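Local coordinates for protein thiosulfate reductase (Thermus thermophilus, PDB 2VPZ) that binds a 4Fe-4S cluster, molybdenum and two molybdopterin guanine dinucleotides and probably works as an oxidoreductase, also named polysulfide reductase, at residues Lys276-Val279 against Ala280-Val284; Gly104-Arg107 against Gly108-Lys111; Gly660-Glu663 against Gly664-Val667; Asp554-Thr557 against Met558-Met561. All blocks are in the same frame, centred on the assembly; numbering follows the deposited sequence.

Interaction 1: residues Lys276-Val279 against Ala280-Val284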
ATOM      1  N   LYS A 276      -6.042  45.941  -3.662  1.00 68.64           N
ATOM      2  CA  LYS A 276      -6.352  47.357  -3.680  1.00 68.37           C
ATOM      3  C   LYS A 276      -5.546  48.219  -4.665  1.00 68.05           C
ATOM      4  O   LYS A 276      -6.109  48.966  -5.479  1.00 67.90           O
ATOM      5  CB  LYS A 276      -6.309  47.923  -2.242  1.00 68.77           C
ATOM      6  CG  LYS A 276      -7.042  47.044  -1.206  1.00 69.73           C
ATOM      7  CD  LYS A 276      -7.521  47.796   0.039  1.00 70.71           C
ATOM      8  CE  LYS A 276      -8.950  48.339  -0.113  1.00 71.14           C
ATOM      9  NZ  LYS A 276      -9.601  48.613   1.220  1.00 70.37           N
ATOM     10  N   GLU A 277      -4.229  48.095  -4.615  1.00 67.29           N
ATOM     11  CA  GLU A 277      -3.352  48.834  -5.527  1.00 66.96           C
ATOM     12  C   GLU A 277      -3.659  48.556  -6.993  1.00 65.62           C
ATOM     13  O   GLU A 277      -3.802  49.472  -7.807  1.00 65.54           O
ATOM     14  CB  GLU A 277      -1.914  48.456  -5.340  1.00 68.82           C
ATOM     15  CG  GLU A 277      -1.285  48.652  -4.022  1.00 72.54           C
ATOM     16  CD  GLU A 277       0.221  48.562  -4.157  1.00 75.20           C
ATOM     17  OE1 GLU A 277       0.719  49.074  -5.188  1.00 76.45           O
ATOM     18  OE2 GLU A 277       0.876  47.984  -3.260  1.00 76.41           O
ATOM     19  N   TYR A 278      -3.666  47.271  -7.315  1.00 63.55           N
ATOM     20  CA  TYR A 278      -3.882  46.825  -8.679  1.00 61.62           C
ATOM     21  C   TYR A 278      -5.146  47.487  -9.265  1.00 61.14           C
ATOM     22  O   TYR A 278      -5.091  48.037 -10.365  1.00 61.03           O
ATOM     23  CB  TYR A 278      -3.938  45.276  -8.809  1.00 59.92           C
ATOM     24  CG  TYR A 278      -3.822  44.742 -10.252  1.00 56.79           C
ATOM     25  CD1 TYR A 278      -2.601  44.276 -10.786  1.00 56.34           C
ATOM     26  CD2 TYR A 278      -4.942  44.720 -11.082  1.00 55.72           C
ATOM     27  CE1 TYR A 278      -2.520  43.799 -12.131  1.00 55.63           C
ATOM     28  CE2 TYR A 278      -4.874  44.255 -12.408  1.00 54.99           C
ATOM     29  CZ  TYR A 278      -3.667  43.793 -12.936  1.00 55.09           C
ATOM     30  OH  TYR A 278      -3.632  43.330 -14.236  1.00 53.80           O
ATOM     31  N   VAL A 279      -6.261  47.481  -8.546  1.00 61.95           N
ATOM     32  CA  VAL A 279      -7.470  48.138  -9.060  1.00 63.35           C
ATOM     33  C   VAL A 279      -7.235  49.669  -9.191  1.00 64.14           C
ATOM     34  O   VAL A 279      -7.590  50.275 -10.222  1.00 64.17           O
ATOM     35  CB  VAL A 279      -8.757  47.804  -8.185  1.00 63.12           C
ATOM     36  CG1 VAL A 279      -9.914  48.765  -8.532  1.00 62.28           C
ATOM     37  CG2 VAL A 279      -9.191  46.331  -8.429  1.00 62.87           C
ATOM     38  N   ALA A 280      -6.618  50.284  -8.184  1.00 64.36           N
ATOM     39  CA  ALA A 280      -6.285  51.704  -8.221  1.00 63.97           C
ATOM     40  C   ALA A 280      -5.406  52.081  -9.456  1.00 64.42           C
ATOM     41  O   ALA A 280      -5.755  53.005 -10.185  1.00 64.49           O
ATOM     42  CB  ALA A 280      -5.551  52.142  -6.904  1.00 63.89           C
ATOM     43  N   LYS A 281      -4.310  51.386  -9.762  1.00 65.05           N
ATOM     44  CA  LYS A 281      -3.538  51.797 -10.934  1.00 65.94           C
ATOM     45  C   LYS A 281      -3.859  51.280 -12.369  1.00 66.14           C
ATOM     46  O   LYS A 281      -3.400  51.874 -13.342  1.00 66.31           O
ATOM     47  CB  LYS A 281      -1.987  51.686 -10.696  1.00 66.54           C
ATOM     48  CG  LYS A 281      -1.503  50.701  -9.641  1.00 68.57           C
ATOM     49  CD  LYS A 281      -0.032  50.951  -9.257  1.00 69.86           C
ATOM     50  CE  LYS A 281       0.076  51.723  -7.934  1.00 71.03           C
ATOM     51  NZ  LYS A 281      -0.739  51.088  -6.836  1.00 72.01           N
ATOM     52  N   TYR A 282      -4.663  50.226 -12.525  1.00 66.67           N
ATOM     53  CA  TYR A 282      -4.948  49.616 -13.845  1.00 66.70           C
ATOM     54  C   TYR A 282      -6.405  49.305 -14.187  1.00 67.66           C
ATOM     55  O   TYR A 282      -6.710  48.554 -15.143  1.00 68.84           O
ATOM     56  CB  TYR A 282      -4.211  48.276 -13.975  1.00 65.52           C
ATOM     57  CG  TYR A 282      -2.783  48.253 -13.477  1.00 64.91           C
ATOM     58  CD1 TYR A 282      -2.416  47.551 -12.293  1.00 64.67           C
ATOM     59  CD2 TYR A 282      -1.787  48.916 -14.175  1.00 64.43           C
ATOM     60  CE1 TYR A 282      -1.065  47.536 -11.852  1.00 64.75           C
ATOM     61  CE2 TYR A 282      -0.462  48.912 -13.758  1.00 64.16           C
ATOM     62  CZ  TYR A 282      -0.097  48.225 -12.599  1.00 64.58           C
ATOM     63  OH  TYR A 282       1.217  48.210 -12.190  1.00 65.50           O
ATOM     64  N   THR A 283      -7.310  49.855 -13.405  1.00 68.36           N
ATOM     65  CA  THR A 283      -8.705  49.547 -13.543  1.00 69.55           C
ATOM     66  C   THR A 283      -9.687  50.749 -13.630  1.00 70.48           C
ATOM     67  O   THR A 283      -9.582  51.686 -12.845  1.00 70.51           O
ATOM     68  CB  THR A 283      -9.062  48.581 -12.303  1.00 69.23           C
ATOM     69  OG1 THR A 283      -9.181  47.233 -12.733  1.00 69.86           O
ATOM     70  CG2 THR A 283     -10.305  49.060 -11.569  1.00 68.28           C
ATOM     71  N   VAL A 284     -10.557  50.779 -14.636  1.00 71.99           N
ATOM     72  CA  VAL A 284     -11.584  51.847 -14.764  1.00 73.11           C
ATOM     73  C   VAL A 284     -12.943  51.263 -14.284  1.00 74.24           C
ATOM     74  O   VAL A 284     -13.172  50.063 -14.404  1.00 74.32           O
ATOM     75  CB  VAL A 284     -11.832  52.425 -16.234  1.00 73.41           C
ATOM     76  CG1 VAL A 284     -12.914  53.551 -16.174  1.00 73.62           C
ATOM     77  CG2 VAL A 284     -10.547  52.984 -16.847  1.00 73.41           C
TER
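Tyr278 and Tyr282, four residues apart, form an edge-to-face (T-shaped) aromatic pair. The ring centroids are 4.8 Å apart and the planes meet at 56°. Atom CD1 of Tyr282 sits over the centre of the Tyr278 ring, 3.6 Å from CD1 of Tyr278. The Tyr278 ring gets there because its CG lies anti to the backbone N (chi1 -166°). Both hydroxyls bond outside the pair, Tyr278 OH to Tyr357 O and Tyr282 OH to Glu576 OE2. One salt bridge spans the same i to i+4 spacing. Lys281 NZ reaches Glu277 OE1 at 3.0 Å, on the anti side of the carboxylate and tilted slightly out of its plane. The two side chains run side by side, and Lys281 bends twice near its end to bring NZ back.

These pairs lie along the short helix 276-282; the chain then continues as strand 283-284, which lies parallel to strand 588-589. Backbone bonds carry the helix: Ala280 N to Lys276 O, Lys281 N to Glu277 O at 2.8 Å, and Tyr282 N to Tyr278 O. The next bond, Thr283 N to Val279 O, is weak, at 3.2 Å, because it is strongly bent (124°). Beside it, Thr283 CG2 packs against Val279 CG1.

Interaction 2: residues Gly104-Arg107 against Gly108-Lys111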
ATOM      1  N   GLY A 104     -28.008  15.446 -63.408  1.00 59.11           N
ATOM      2  CA  GLY A 104     -29.325  14.868 -63.216  1.00 58.22           C
ATOM      3  C   GLY A 104     -29.494  14.106 -61.911  1.00 57.73           C
ATOM      4  O   GLY A 104     -30.619  13.780 -61.517  1.00 57.69           O
ATOM      5  N   SER A 105     -28.398  13.775 -61.223  1.00 57.91           N
ATOM      6  CA  SER A 105     -28.476  13.085 -59.928  1.00 57.47           C
ATOM      7  C   SER A 105     -28.532  14.125 -58.783  1.00 57.31           C
ATOM      8  O   SER A 105     -27.820  15.134 -58.807  1.00 57.17           O
ATOM      9  CB  SER A 105     -27.280  12.145 -59.693  1.00 56.91           C
ATOM     10  OG  SER A 105     -26.097  12.876 -59.503  1.00 58.03           O
ATOM     11  N   GLN A 106     -29.404  13.867 -57.807  1.00 57.48           N
ATOM     12  CA  GLN A 106     -29.642  14.685 -56.600  1.00 58.27           C
ATOM     13  C   GLN A 106     -28.400  14.783 -55.681  1.00 58.09           C
ATOM     14  O   GLN A 106     -27.605  13.829 -55.606  1.00 58.18           O
ATOM     15  CB  GLN A 106     -30.784  14.050 -55.784  1.00 58.95           C
ATOM     16  CG  GLN A 106     -32.171  14.760 -55.678  1.00 60.06           C
ATOM     17  CD  GLN A 106     -32.662  15.445 -56.961  1.00 61.12           C
ATOM     18  OE1 GLN A 106     -32.693  14.848 -58.051  1.00 62.22           O
ATOM     19  NE2 GLN A 106     -33.080  16.701 -56.825  1.00 61.76           N
ATOM     20  N   ARG A 107     -28.228  15.914 -54.988  1.00 57.32           N
ATOM     21  CA  ARG A 107     -27.148  16.080 -53.991  1.00 57.14           C
ATOM     22  C   ARG A 107     -27.587  15.200 -52.776  1.00 58.13           C
ATOM     23  O   ARG A 107     -28.666  15.411 -52.210  1.00 57.79           O
ATOM     24  CB  ARG A 107     -27.022  17.544 -53.513  1.00 55.19           C
ATOM     25  CG  ARG A 107     -26.005  18.426 -54.222  1.00 53.73           C
ATOM     26  CD  ARG A 107     -26.317  19.906 -53.980  1.00 51.63           C
ATOM     27  NE  ARG A 107     -25.831  20.768 -55.047  1.00 51.59           N
ATOM     28  CZ  ARG A 107     -26.248  22.009 -55.312  1.00 51.18           C
ATOM     29  NH1 ARG A 107     -27.192  22.557 -54.560  1.00 50.12           N
ATOM     30  NH2 ARG A 107     -25.734  22.694 -56.327  1.00 50.46           N
ATOM     31  N   GLY A 108     -26.770  14.225 -52.365  1.00 58.43           N
ATOM     32  CA  GLY A 108     -27.132  13.331 -51.272  1.00 59.27           C
ATOM     33  C   GLY A 108     -27.000  11.916 -51.803  1.00 59.18           C
ATOM     34  O   GLY A 108     -26.290  11.056 -51.261  1.00 59.47           O
ATOM     35  N   GLU A 109     -27.747  11.676 -52.882  1.00 59.53           N
ATOM     36  CA  GLU A 109     -27.669  10.428 -53.684  1.00 59.78           C
ATOM     37  C   GLU A 109     -26.108  10.479 -53.892  1.00 59.32           C
ATOM     38  O   GLU A 109     -25.575  11.574 -54.001  1.00 60.74           O
ATOM     39  CB  GLU A 109     -28.426  10.708 -54.989  1.00 60.54           C
ATOM     40  CG  GLU A 109     -28.636   9.593 -56.007  1.00 63.31           C
ATOM     41  CD  GLU A 109     -29.567  10.061 -57.132  1.00 64.72           C
ATOM     42  OE1 GLU A 109     -30.494  10.846 -56.811  1.00 65.67           O
ATOM     43  OE2 GLU A 109     -29.375   9.673 -58.298  1.00 65.32           O
ATOM     44  N   GLY A 110     -25.373   9.376 -53.973  1.00 58.03           N
ATOM     45  CA  GLY A 110     -23.924   9.497 -54.127  1.00 57.05           C
ATOM     46  C   GLY A 110     -23.231   9.216 -55.460  1.00 56.84           C
ATOM     47  O   GLY A 110     -22.178   8.574 -55.491  1.00 56.42           O
ATOM     48  N   LYS A 111     -23.818   9.716 -56.555  1.00 56.87           N
ATOM     49  CA  LYS A 111     -23.317   9.525 -57.953  1.00 56.16           C
ATOM     50  C   LYS A 111     -22.263  10.535 -58.476  1.00 55.17           C
ATOM     51  O   LYS A 111     -22.578  11.705 -58.661  1.00 55.25           O
ATOM     52  CB  LYS A 111     -24.511   9.472 -58.943  1.00 57.75           C
ATOM     53  CG  LYS A 111     -24.945   8.069 -59.399  1.00 59.16           C
ATOM     54  CD  LYS A 111     -26.143   7.539 -58.614  1.00 60.15           C
ATOM     55  CE  LYS A 111     -27.447   7.867 -59.335  1.00 61.03           C
ATOM     56  NZ  LYS A 111     -28.538   6.885 -59.027  1.00 61.77           N
TER
HETATM   57  O   HOH W   1     -25.044  12.647 -56.495  1.00 34.13           O
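The connection between strands 99-101 and 112-114 is an irregular surface loop, and here it folds back so that Glu109 and Lys111 lie against Ser105 and Gln106. The Glu109 chain is extended, with CG anti to the backbone N (chi1 -175°), and this carries its carboxylate back to Ser105 and Gln106. There OE1 accepts a weak hydrogen bond from Gln106 N at 3.4 Å. The same oxygen touches Gln106 CB. At the base of the side chain, Glu109 CB rests 3.3 Å from Gln106 O. Gly108 forms the bend between the two halves, where the backbone takes a glycine conformation with a positive phi of 126°.

Arg107 points out of the loop. Its NE makes a salt bridge with Asp477 OD1, and its NH1 bonds to Leu459 O and Leu456 O, which ties the loop to the main body. Ser105 OG bonds to Val102 O, and Lys111 pairs by backbone with Val102. Across the fold, Ser105 OG also packs 3.8 Å from Lys111 CB. A water bridges the two halves. It lies 3.2 Å from Ser105 OG and 2.8 Å from Glu109 O, more acceptors being in reach than it has protons. It also accepts a weak bond from Lys111 N at 3.2 Å.

Interaction 3: residues Gly660-Glu663 against Gly664-Val667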
ATOM      1  N   GLY A 660     -34.044  -0.065 -16.449  1.00 48.54           N
ATOM      2  CA  GLY A 660     -33.607  -1.428 -16.147  1.00 48.07           C
ATOM      3  C   GLY A 660     -32.335  -1.698 -16.919  1.00 48.79           C
ATOM      4  O   GLY A 660     -32.225  -2.667 -17.685  1.00 49.27           O
ATOM      5  N   LEU A 661     -31.341  -0.844 -16.713  1.00 47.66           N
ATOM      6  CA  LEU A 661     -30.080  -0.890 -17.469  1.00 48.11           C
ATOM      7  C   LEU A 661     -28.826  -1.354 -16.751  1.00 49.34           C
ATOM      8  O   LEU A 661     -28.554  -0.923 -15.642  1.00 50.60           O
ATOM      9  CB  LEU A 661     -29.839   0.516 -18.081  1.00 47.16           C
ATOM     10  CG  LEU A 661     -30.999   1.187 -18.849  1.00 46.53           C
ATOM     11  CD1 LEU A 661     -30.759   2.709 -19.049  1.00 44.41           C
ATOM     12  CD2 LEU A 661     -31.212   0.466 -20.197  1.00 45.27           C
ATOM     13  N   LYS A 662     -28.033  -2.229 -17.346  1.00 50.83           N
ATOM     14  CA  LYS A 662     -26.806  -2.622 -16.681  1.00 53.44           C
ATOM     15  C   LYS A 662     -25.546  -2.418 -17.510  1.00 54.25           C
ATOM     16  O   LYS A 662     -25.590  -1.898 -18.636  1.00 54.15           O
ATOM     17  CB  LYS A 662     -26.888  -4.015 -16.047  1.00 55.65           C
ATOM     18  CG  LYS A 662     -27.657  -5.078 -16.834  1.00 59.18           C
ATOM     19  CD  LYS A 662     -28.495  -5.982 -15.911  1.00 62.05           C
ATOM     20  CE  LYS A 662     -29.668  -5.205 -15.272  1.00 65.10           C
ATOM     21  NZ  LYS A 662     -30.319  -5.930 -14.123  1.00 66.69           N
ATOM     22  N   GLU A 663     -24.426  -2.865 -16.971  1.00 55.16           N
ATOM     23  CA  GLU A 663     -23.136  -2.706 -17.594  1.00 55.02           C
ATOM     24  C   GLU A 663     -22.933  -2.866 -19.105  1.00 53.76           C
ATOM     25  O   GLU A 663     -22.432  -1.955 -19.779  1.00 56.32           O
ATOM     26  CB  GLU A 663     -22.083  -3.509 -16.836  1.00 57.62           C
ATOM     27  CG  GLU A 663     -20.906  -2.676 -16.386  1.00 63.28           C
ATOM     28  CD  GLU A 663     -20.620  -2.829 -14.892  1.00 67.11           C
ATOM     29  OE1 GLU A 663     -20.593  -3.997 -14.430  1.00 68.03           O
ATOM     30  OE2 GLU A 663     -20.428  -1.797 -14.211  1.00 68.32           O
ATOM     31  N   GLY A 664     -23.320  -3.986 -19.676  1.00 50.92           N
ATOM     32  CA  GLY A 664     -23.115  -4.136 -21.114  1.00 46.96           C
ATOM     33  C   GLY A 664     -24.271  -3.800 -22.040  1.00 43.54           C
ATOM     34  O   GLY A 664     -24.225  -4.119 -23.214  1.00 44.14           O
ATOM     35  N   ASP A 665     -25.308  -3.158 -21.526  1.00 41.53           N
ATOM     36  CA  ASP A 665     -26.465  -2.801 -22.357  1.00 39.95           C
ATOM     37  C   ASP A 665     -26.224  -1.690 -23.365  1.00 38.67           C
ATOM     38  O   ASP A 665     -25.281  -0.910 -23.248  1.00 38.68           O
ATOM     39  CB  ASP A 665     -27.680  -2.412 -21.498  1.00 42.28           C
ATOM     40  CG  ASP A 665     -28.253  -3.557 -20.673  1.00 44.00           C
ATOM     41  OD1 ASP A 665     -27.779  -4.700 -20.841  1.00 44.74           O
ATOM     42  OD2 ASP A 665     -29.182  -3.295 -19.865  1.00 44.42           O
ATOM     43  N   TYR A 666     -27.106  -1.624 -24.361  1.00 37.36           N
ATOM     44  CA  TYR A 666     -27.085  -0.600 -25.397  1.00 36.80           C
ATOM     45  C   TYR A 666     -28.375   0.169 -25.271  1.00 36.77           C
ATOM     46  O   TYR A 666     -29.345  -0.294 -24.665  1.00 36.64           O
ATOM     47  CB  TYR A 666     -26.880  -1.184 -26.778  1.00 35.84           C
ATOM     48  CG  TYR A 666     -25.413  -1.431 -27.007  1.00 35.79           C
ATOM     49  CD1 TYR A 666     -24.770  -2.507 -26.399  1.00 34.61           C
ATOM     50  CD2 TYR A 666     -24.647  -0.533 -27.766  1.00 35.98           C
ATOM     51  CE1 TYR A 666     -23.407  -2.698 -26.524  1.00 35.66           C
ATOM     52  CE2 TYR A 666     -23.274  -0.703 -27.908  1.00 36.52           C
ATOM     53  CZ  TYR A 666     -22.655  -1.794 -27.283  1.00 37.20           C
ATOM     54  OH  TYR A 666     -21.293  -1.965 -27.413  1.00 37.68           O
ATOM     55  N   VAL A 667     -28.385   1.350 -25.870  1.00 35.91           N
ATOM     56  CA  VAL A 667     -29.554   2.219 -25.742  1.00 34.46           C
ATOM     57  C   VAL A 667     -29.629   3.197 -26.925  1.00 35.68           C
ATOM     58  O   VAL A 667     -28.607   3.454 -27.576  1.00 36.64           O
ATOM     59  CB  VAL A 667     -29.346   3.049 -24.400  1.00 33.78           C
ATOM     60  CG1 VAL A 667     -29.561   4.534 -24.669  1.00 32.09           C
ATOM     61  CG2 VAL A 667     -30.255   2.539 -23.263  1.00 31.64           C
TER
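Lys662 to Asp665 form a type I beta turn, closed by a hydrogen bond from Asp665 N to Lys662 O at 3.2 Å. The turn joins the loop after helix 653-658 to strand 666-671, within the molybdopterin dinucleotide binding domain. It reverses much of the chain's course, since the end-to-end directions of 660-663 and 664-667 differ by 130°.

The Asp665 side chain adds a second bond across the turn. Its OD2 accepts Lys662 N at 3.0 Å, with an N-H...O angle of 167°. The N-H approaches from above the carboxylate plane. Asp665 CG lies anti to its own carbonyl carbon (chi1 -66°), and this turns the carboxylate back over the first residue of the turn. Lys662 is thus gripped at both its N and its O by the same aspartate. Asp665 OD2 also lies 3.5 Å from Leu661 CA. Lys743 reaches Asp665 OD2 from outside, as a long, weak ion pair.

Strand 666-671 lies between strands 676-683 and 738-744 of a mixed sheet, and Asp665 and Val667 pair by backbone with Val682 and Val680 of the first. Leu661 and Val667 both pack on Leu741 of strand 738-744, and Glu663, near the tip, packs on a polar side chain of another protein chain. The Leu661 and Val667 side chains cross at about a right angle, with Leu661 CD2 3.8 Å from Val667 CG2.

Interaction 4: residues Asp554-Thr557 against Met558-Met561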
ATOM      1  N   ASP A 554      16.914  32.572 -45.397  1.00 63.58           N
ATOM      2  CA  ASP A 554      16.397  31.946 -46.630  1.00 63.35           C
ATOM      3  C   ASP A 554      15.768  30.542 -46.323  1.00 62.89           C
ATOM      4  O   ASP A 554      15.849  30.062 -45.191  1.00 61.65           O
ATOM      5  CB  ASP A 554      17.519  31.801 -47.656  1.00 64.21           C
ATOM      6  CG  ASP A 554      18.774  31.188 -47.082  1.00 65.88           C
ATOM      7  OD1 ASP A 554      19.438  30.389 -47.780  1.00 67.26           O
ATOM      8  OD2 ASP A 554      19.070  31.510 -45.916  1.00 67.32           O
ATOM      9  N   LEU A 555      15.172  29.906 -47.333  1.00 62.99           N
ATOM     10  CA  LEU A 555      14.476  28.624 -47.197  1.00 62.60           C
ATOM     11  C   LEU A 555      15.273  27.452 -46.600  1.00 63.20           C
ATOM     12  O   LEU A 555      14.839  26.762 -45.668  1.00 63.86           O
ATOM     13  CB  LEU A 555      13.810  28.176 -48.521  1.00 62.19           C
ATOM     14  CG  LEU A 555      12.277  27.990 -48.456  1.00 62.38           C
ATOM     15  CD1 LEU A 555      11.769  27.097 -49.614  1.00 61.76           C
ATOM     16  CD2 LEU A 555      11.885  27.373 -47.091  1.00 62.08           C
ATOM     17  N   GLU A 556      16.462  27.223 -47.130  1.00 63.42           N
ATOM     18  CA  GLU A 556      17.283  26.164 -46.609  1.00 63.31           C
ATOM     19  C   GLU A 556      17.625  26.329 -45.090  1.00 62.12           C
ATOM     20  O   GLU A 556      17.638  25.334 -44.354  1.00 62.89           O
ATOM     21  CB  GLU A 556      18.542  26.009 -47.492  1.00 65.79           C
ATOM     22  CG  GLU A 556      18.270  25.448 -48.928  1.00 69.17           C
ATOM     23  CD  GLU A 556      17.703  24.011 -48.928  1.00 71.36           C
ATOM     24  OE1 GLU A 556      18.348  23.116 -48.320  1.00 71.83           O
ATOM     25  OE2 GLU A 556      16.623  23.776 -49.528  1.00 71.56           O
ATOM     26  N   THR A 557      17.851  27.549 -44.591  1.00 61.09           N
ATOM     27  CA  THR A 557      18.184  27.776 -43.162  1.00 60.24           C
ATOM     28  C   THR A 557      16.942  27.640 -42.253  1.00 58.54           C
ATOM     29  O   THR A 557      17.000  27.157 -41.112  1.00 59.50           O
ATOM     30  CB  THR A 557      18.890  29.187 -42.896  1.00 61.01           C
ATOM     31  OG1 THR A 557      19.886  29.426 -43.894  1.00 63.45           O
ATOM     32  CG2 THR A 557      19.559  29.215 -41.480  1.00 60.82           C
ATOM     33  N   MET A 558      15.787  28.039 -42.774  1.00 56.41           N
ATOM     34  CA  MET A 558      14.570  27.878 -42.021  1.00 55.28           C
ATOM     35  C   MET A 558      14.332  26.347 -41.802  1.00 54.62           C
ATOM     36  O   MET A 558      13.918  25.938 -40.708  1.00 54.07           O
ATOM     37  CB  MET A 558      13.374  28.511 -42.731  1.00 55.66           C
ATOM     38  CG  MET A 558      12.390  29.253 -41.798  1.00 56.36           C
ATOM     39  SD  MET A 558      12.402  28.653 -40.084  1.00 58.62           S
ATOM     40  CE  MET A 558      13.669  29.720 -39.339  1.00 58.22           C
ATOM     41  N   LYS A 559      14.599  25.507 -42.811  1.00 53.50           N
ATOM     42  CA  LYS A 559      14.412  24.049 -42.723  1.00 53.54           C
ATOM     43  C   LYS A 559      15.354  23.455 -41.664  1.00 54.52           C
ATOM     44  O   LYS A 559      15.035  22.455 -40.990  1.00 54.80           O
ATOM     45  CB  LYS A 559      14.634  23.358 -44.090  1.00 51.21           C
ATOM     46  CG  LYS A 559      13.839  23.971 -45.246  1.00 50.07           C
ATOM     47  CD  LYS A 559      13.340  22.948 -46.275  1.00 50.02           C
ATOM     48  CE  LYS A 559      14.201  22.904 -47.535  1.00 50.60           C
ATOM     49  NZ  LYS A 559      13.427  22.581 -48.791  1.00 50.83           N
ATOM     50  N   GLY A 560      16.503  24.105 -41.503  1.00 55.68           N
ATOM     51  CA  GLY A 560      17.490  23.743 -40.503  1.00 56.29           C
ATOM     52  C   GLY A 560      17.060  23.844 -39.029  1.00 57.90           C
ATOM     53  O   GLY A 560      17.327  22.910 -38.271  1.00 59.42           O
ATOM     54  N   MET A 561      16.402  24.940 -38.609  1.00 59.43           N
ATOM     55  CA  MET A 561      15.886  25.196 -37.219  1.00 60.35           C
ATOM     56  C   MET A 561      14.317  25.331 -37.151  1.00 60.58           C
ATOM     57  O   MET A 561      13.795  26.327 -36.608  1.00 61.96           O
ATOM     58  CB  MET A 561      16.538  26.473 -36.626  1.00 61.27           C
ATOM     59  CG  MET A 561      17.197  27.397 -37.667  1.00 62.36           C
ATOM     60  SD  MET A 561      16.241  28.864 -38.141  1.00 64.09           S
ATOM     61  CE  MET A 561      15.962  29.654 -36.519  1.00 61.45           C
TER
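Glu556 and Lys559 form the salt bridge of this short helix, three residues apart on its surface. It is a long one, with Lys559 NZ 3.5 Å from Glu556 OE2. The lysine CE is slightly nearer to the same oxygen, at 3.3 Å, and the two side chains cross at a slant. Glu556 bends at chi2 (-64°) to bring its carboxylate round, and Lys559 bends repeatedly on its way. The stronger partner of Lys559 NZ is Tyr489 OH, to which it is hydrogen-bonded, and this may help to fix the position of the ammonium.

Backbone hydrogen bonds build the helix. Met558 N binds Asp554 O at 3.2 Å, and Lys559 N binds Leu555 O at 3.1 Å. The next two, Gly560 N to Glu556 O and Met561 N to Thr557 O, are weak, in keeping with Met561 being the first residue to leave helical angles.

A side-chain hydrogen bond marks the other end. Asp554 holds the N-cap position, but its carboxylate makes no capping bond to the backbone. Instead Thr557 OG1 donates to Asp554 OD2 at 3.0 Å, coming in above the carboxylate plane.

Two side chains rest against carbonyl oxygens: Lys559 CG lies 3.0 Å from Leu555 O, and Met561 SD 3.5 Å from Thr557 O.

Helix 555-560 follows helix 540-551 and packs against it: Leu555 touches Glu541, Met558 touches Leu548, and Leu555 N bonds to Glu545 OE1. Met558 also packs on Phe492, and strand 563-565 comes next along the chain.

These are four separate local contacts within one chain, each 31 to 33 Å from its centre. Along the sequence, interaction 2 comes first, then 1, 4 and 3. None touches another. The closest pair is interactions 2 and 3, with centres 39 Å apart and nearest atoms about 25 Å apart. Interactions 1 and 2 are farthest, with centres 63 Å apart on opposite sides of the chain's centre. Interaction 3 lies in the dinucleotide binding domain. Interactions 1 and 4 lie on short helices, interaction 1 running on into strand 283-284; interaction 2 is an irregular loop and interaction 3 a type I turn before strand 666-671. All lie away from the cluster and cofactor sites.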